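Long-range contact in replication protein (Sphinx1.76-related DNA, PDB 6H24), which is a plasmid-encoded replication protein, represented here by its WH1 winged-helix domain, that probably initiates replication of its plasmid: residues 63-71 against 102-111. Numbering follows the deposited sequence. Where two conformers were deposited one is given.
Sequences AYQALKDAC and YMDDTATVEI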
ATOM      1  N   ALA A  63      11.713  15.214  17.825  1.00 35.40           N
ATOM      2  CA  ALA A  63      10.531  14.359  17.796  1.00 34.05           C
ATOM      3  C   ALA A  63       9.939  14.291  16.395  1.00 31.13           C
ATOM      4  O   ALA A  63       9.634  13.204  15.894  1.00 29.79           O
ATOM      5  CB  ALA A  63       9.488  14.869  18.792  1.00 35.56           C
ATOM      6  N   TYR A  64       9.792  15.439  15.731  1.00 31.41           N
ATOM      7  CA  TYR A  64       9.200  15.428  14.401  1.00 30.30           C
ATOM      8  C   TYR A  64      10.078  14.672  13.408  1.00 29.77           C
ATOM      9  O   TYR A  64       9.590  13.820  12.663  1.00 28.45           O
ATOM     10  CB  TYR A  64       8.945  16.848  13.911  1.00 31.17           C
ATOM     11  CG  TYR A  64       8.531  16.901  12.456  1.00 30.50           C
ATOM     12  CD1 TYR A  64       7.373  16.279  12.023  1.00 29.30           C
ATOM     13  CD2 TYR A  64       9.313  17.556  11.517  1.00 31.32           C
ATOM     14  CE1 TYR A  64       6.994  16.322  10.689  1.00 28.93           C
ATOM     15  CE2 TYR A  64       8.944  17.605  10.181  1.00 30.99           C
ATOM     16  CZ  TYR A  64       7.781  16.983   9.775  1.00 29.79           C
ATOM     17  OH  TYR A  64       7.404  17.025   8.453  1.00 29.70           O
ATOM     18  N   GLN A  65      11.384  14.963  13.388  1.00 32.40           N
ATOM     19  CA  GLN A  65      12.264  14.252  12.464  1.00 31.72           C
ATOM     20  C   GLN A  65      12.220  12.749  12.715  1.00 29.74           C
ATOM     21  O   GLN A  65      12.248  11.950  11.771  1.00 28.81           O
ATOM     22  CB  GLN A  65      13.696  14.769  12.582  1.00 34.42           C
ATOM     23  CG  GLN A  65      14.620  14.256  11.484  1.00 35.47           C
ATOM     24  CD  GLN A  65      14.227  14.779  10.106  1.00 34.85           C
ATOM     25  OE1 GLN A  65      14.042  15.982   9.916  1.00 35.78           O
ATOM     26  NE2 GLN A  65      14.088  13.875   9.148  1.00 33.37           N
ATOM     27  N   ALA A  66      12.159  12.343  13.989  1.00 30.05           N
ATOM     28  CA  ALA A  66      12.063  10.924  14.311  1.00 29.63           C
ATOM     29  C   ALA A  66      10.816  10.305  13.697  1.00 27.41           C
ATOM     30  O   ALA A  66      10.877   9.211  13.121  1.00 27.38           O
ATOM     31  CB  ALA A  66      12.048  10.737  15.829  1.00 30.22           C
ATOM     32  N   LEU A  67       9.683  10.996  13.792  1.00 27.46           N
ATOM     33  CA  LEU A  67       8.455  10.505  13.177  1.00 26.55           C
ATOM     34  C   LEU A  67       8.570  10.473  11.659  1.00 26.98           C
ATOM     35  O   LEU A  67       8.158   9.500  11.014  1.00 25.18           O
ATOM     36  CB  LEU A  67       7.289  11.395  13.586  1.00 27.50           C
ATOM     37  CG  LEU A  67       6.805  11.335  15.026  1.00 29.42           C
ATOM     38  CD1 LEU A  67       5.706  12.361  15.159  1.00 29.53           C
ATOM     39  CD2 LEU A  67       6.317   9.943  15.386  1.00 30.06           C
ATOM     40  N   LYS A  68       9.130  11.529  11.071  1.00 27.70           N
ATOM     41  CA  LYS A  68       9.312  11.576   9.625  1.00 28.31           C
ATOM     42  C   LYS A  68      10.148  10.399   9.148  1.00 27.22           C
ATOM     43  O   LYS A  68       9.802   9.728   8.164  1.00 26.87           O
ATOM     44  CB  LYS A  68       9.969  12.909   9.267  1.00 31.79           C
ATOM     45  CG  LYS A  68      10.017  13.262   7.810  1.00 33.30           C
ATOM     46  CD  LYS A  68      10.327  14.742   7.687  1.00 34.03           C
ATOM     47  CE  LYS A  68      10.820  15.090   6.304  1.00 33.20           C
ATOM     48  NZ  LYS A  68      11.272  16.508   6.198  1.00 33.06           N
ATOM     49  N   ASP A  69      11.254  10.124   9.842  1.00 27.94           N
ATOM     50  CA  ASP A  69      12.110   8.999   9.482  1.00 30.77           C
ATOM     51  C   ASP A  69      11.433   7.659   9.749  1.00 27.95           C
ATOM     52  O   ASP A  69      11.641   6.700   8.999  1.00 27.81           O
ATOM     53  CB  ASP A  69      13.438   9.092  10.237  1.00 38.10           C
ATOM     54  CG  ASP A  69      14.323  10.212   9.722  1.00 45.10           C
ATOM     55  OD1 ASP A  69      15.135  10.740  10.508  1.00 48.21           O
ATOM     56  OD2 ASP A  69      14.180  10.587   8.540  1.00 45.76           O
ATOM     57  N   ALA A  70      10.641   7.560  10.824  1.00 25.76           N
ATOM     58  CA  ALA A  70       9.930   6.315  11.112  1.00 26.75           C
ATOM     59  C   ALA A  70       8.911   5.992  10.024  1.00 26.59           C
ATOM     60  O   ALA A  70       8.716   4.821   9.674  1.00 26.24           O
ATOM     61  CB  ALA A  70       9.231   6.411  12.466  1.00 27.27           C
ATOM     62  N   CYS A  71       8.246   7.017   9.485  1.00 27.44           N
ATOM     63  CA  CYS A  71       7.319   6.803   8.375  1.00 27.17           C
ATOM     64  C   CYS A  71       8.018   6.128   7.204  1.00 26.54           C
ATOM     65  O   CYS A  71       7.514   5.149   6.641  1.00 25.79           O
ATOM     66  CB  CYS A  71       6.716   8.137   7.934  1.00 28.55           C
ATOM     67  SG  CYS A  71       5.413   8.751   9.033  1.00 29.94           S
ATOM     68  N   TYR A 102       4.299  13.859   5.128  1.00 20.87           N
ATOM     69  CA  TYR A 102       4.797  14.720   6.189  1.00 21.29           C
ATOM     70  C   TYR A 102       4.596  16.179   5.828  1.00 22.43           C
ATOM     71  O   TYR A 102       4.709  16.575   4.660  1.00 22.71           O
ATOM     72  CB  TYR A 102       6.282  14.455   6.480  1.00 23.69           C
ATOM     73  CG  TYR A 102       7.189  14.743   5.315  1.00 25.02           C
ATOM     74  CD1 TYR A 102       7.643  16.029   5.069  1.00 26.19           C
ATOM     75  CD2 TYR A 102       7.612  13.725   4.475  1.00 25.58           C
ATOM     76  CE1 TYR A 102       8.479  16.301   3.996  1.00 27.53           C
ATOM     77  CE2 TYR A 102       8.455  13.980   3.410  1.00 26.52           C
ATOM     78  CZ  TYR A 102       8.882  15.270   3.175  1.00 27.08           C
ATOM     79  OH  TYR A 102       9.722  15.527   2.112  1.00 29.13           O
ATOM     80  N   MET A 103       4.334  16.977   6.865  1.00 24.12           N
ATOM     81  CA  MET A 103       4.172  18.426   6.756  0.58 26.83           C
ATOM     82  C   MET A 103       5.185  19.093   7.683  1.00 28.14           C
ATOM     83  O   MET A 103       4.971  19.158   8.900  1.00 28.14           O
ATOM     84  CB  MET A 103       2.756  18.842   7.123  0.58 29.26           C
ATOM     85  CG  MET A 103       1.691  18.265   6.228  0.58 29.84           C
ATOM     86  SD  MET A 103       0.046  18.733   6.782  0.58 35.80           S
ATOM     87  CE  MET A 103       0.119  20.503   6.527  0.58 39.74           C
ATOM     88  N   ASP A 104       6.266  19.611   7.108  1.00 28.10           N
ATOM     89  CA  ASP A 104       7.318  20.219   7.912  1.00 30.09           C
ATOM     90  C   ASP A 104       6.805  21.406   8.715  1.00 32.67           C
ATOM     91  O   ASP A 104       7.252  21.634   9.847  1.00 36.35           O
ATOM     92  CB  ASP A 104       8.463  20.662   7.007  1.00 31.04           C
ATOM     93  CG  ASP A 104       9.268  19.498   6.471  1.00 30.87           C
ATOM     94  OD1 ASP A 104       9.090  18.360   6.946  1.00 29.06           O
ATOM     95  OD2 ASP A 104      10.072  19.727   5.540  1.00 31.47           O
ATOM     96  N   ASP A 105       5.918  22.214   8.130  1.00 30.15           N
ATOM     97  CA  ASP A 105       5.537  23.471   8.766  1.00 31.74           C
ATOM     98  C   ASP A 105       4.677  23.266  10.013  1.00 30.94           C
ATOM     99  O   ASP A 105       4.638  24.158  10.871  1.00 32.36           O
ATOM    100  CB  ASP A 105       4.817  24.371   7.758  1.00 34.39           C
ATOM    101  CG  ASP A 105       5.770  24.970   6.731  1.00 38.77           C
ATOM    102  OD1 ASP A 105       6.990  24.705   6.817  1.00 39.47           O
ATOM    103  OD2 ASP A 105       5.301  25.704   5.838  1.00 41.24           O
ATOM    104  N   THR A 106       3.971  22.140  10.121  1.00 29.56           N
ATOM    105  CA  THR A 106       3.129  21.853  11.277  1.00 30.53           C
ATOM    106  C   THR A 106       3.620  20.683  12.122  1.00 29.93           C
ATOM    107  O   THR A 106       2.939  20.308  13.084  1.00 30.55           O
ATOM    108  CB  THR A 106       1.690  21.564  10.830  1.00 32.20           C
ATOM    109  OG1 THR A 106       1.688  20.481   9.890  1.00 30.68           O
ATOM    110  CG2 THR A 106       1.066  22.794  10.192  1.00 35.78           C
ATOM    111  N   ALA A 107       4.765  20.095  11.793  1.00 28.69           N
ATOM    112  CA  ALA A 107       5.311  18.965  12.546  1.00 27.58           C
ATOM    113  C   ALA A 107       4.278  17.853  12.697  1.00 26.90           C
ATOM    114  O   ALA A 107       4.029  17.351  13.796  1.00 28.49           O
ATOM    115  CB  ALA A 107       5.818  19.406  13.917  1.00 29.01           C
ATOM    116  N   THR A 108       3.687  17.462  11.571  1.00 25.36           N
ATOM    117  CA  THR A 108       2.715  16.381  11.518  1.00 25.98           C
ATOM    118  C   THR A 108       3.082  15.419  10.399  1.00 23.93           C
ATOM    119  O   THR A 108       3.699  15.805   9.397  1.00 23.88           O
ATOM    120  CB  THR A 108       1.292  16.908  11.290  1.00 30.05           C
ATOM    121  OG1 THR A 108       1.219  17.572  10.024  1.00 32.54           O
ATOM    122  CG2 THR A 108       0.911  17.891  12.373  1.00 31.79           C
ATOM    123  N   VAL A 109       2.705  14.157  10.583  1.00 22.06           N
ATOM    124  CA  VAL A 109       2.827  13.133   9.558  1.00 22.19           C
ATOM    125  C   VAL A 109       1.452  12.496   9.352  1.00 21.81           C
ATOM    126  O   VAL A 109       0.517  12.707  10.127  1.00 22.92           O
ATOM    127  CB  VAL A 109       3.883  12.065   9.915  1.00 22.99           C
ATOM    128  CG1 VAL A 109       5.269  12.708  10.077  1.00 24.53           C
ATOM    129  CG2 VAL A 109       3.484  11.323  11.170  1.00 25.06           C
ATOM    130  N   GLU A 110       1.334  11.729   8.271  1.00 23.42           N
ATOM    131  CA  GLU A 110       0.089  11.080   7.888  1.00 26.16           C
ATOM    132  C   GLU A 110       0.417   9.683   7.384  1.00 26.28           C
ATOM    133  O   GLU A 110       1.388   9.506   6.650  1.00 29.12           O
ATOM    134  CB  GLU A 110      -0.632  11.834   6.770  1.00 29.81           C
ATOM    135  CG  GLU A 110      -1.445  13.021   7.181  1.00 34.82           C
ATOM    136  CD  GLU A 110      -2.295  13.520   6.032  1.00 38.05           C
ATOM    137  OE1 GLU A 110      -2.304  12.858   4.968  1.00 38.87           O
ATOM    138  OE2 GLU A 110      -2.934  14.575   6.180  1.00 40.50           O
ATOM    139  N   ILE A 111      -0.416   8.703   7.722  1.00 22.47           N
ATOM    140  CA  ILE A 111      -0.235   7.352   7.211  1.00 21.59           C
ATOM    141  C   ILE A 111      -1.593   6.759   6.863  1.00 19.74           C
ATOM    142  O   ILE A 111      -2.621   7.152   7.420  1.00 20.59           O
ATOM    143  CB  ILE A 111       0.503   6.417   8.199  1.00 23.43           C
ATOM    144  CG1 ILE A 111      -0.310   6.172   9.476  1.00 25.39           C
ATOM    145  CG2 ILE A 111       1.874   6.989   8.562  1.00 24.90           C
ATOM    146  CD1 ILE A 111       0.306   5.114  10.377  1.00 25.84           C
TER
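The ring of Y64 lies against the hairpin turn that joins strands 97-103 and 108-113. A107 CA sits over one face, offset toward the rim, 3.8 Å from the Y64 ring centroid, a CH-pi contact. Y64 CG is anti to its own backbone N (chi1 171°), and this sends the ring from helix 60-75 across to the turn. At the ring's edge, Y64 OH donates to D104 OD1 at 2.6 Å. D104 OD1 accepts through its anti lone pair, the one away from OD2. The carboxylate stands nearly perpendicular to the ring, with 84° between the planes. K68 NZ reaches the same D104 OD1 from the syn side at 3.0 Å, slightly out of the carboxylate plane, and forms a salt bridge. The K68 chain is extended and crosses the Y102 ring. Its CE lies over the ring centre, 3.5 Å from the Y102 centroid, while NZ makes an off-centre cation-pi contact. Deeper in, V109 turns its side chain to the helix. C71 SG is 3.8 Å from V109 CB and also touches I111 CG2. L24 of helix 19-34 adds to this apolar layer. A107, at positive phi (52°), and T108 lie opposite M103 in a G1 beta bulge. The contact packs helix 60-75 against the winged-helix sheet, which continues into the second subunit beside Y102. The K68 charge and two donors on one oxygen should favour an ionised D104. These polar bonds join turn and helix beside the apolar V109-C71 packing.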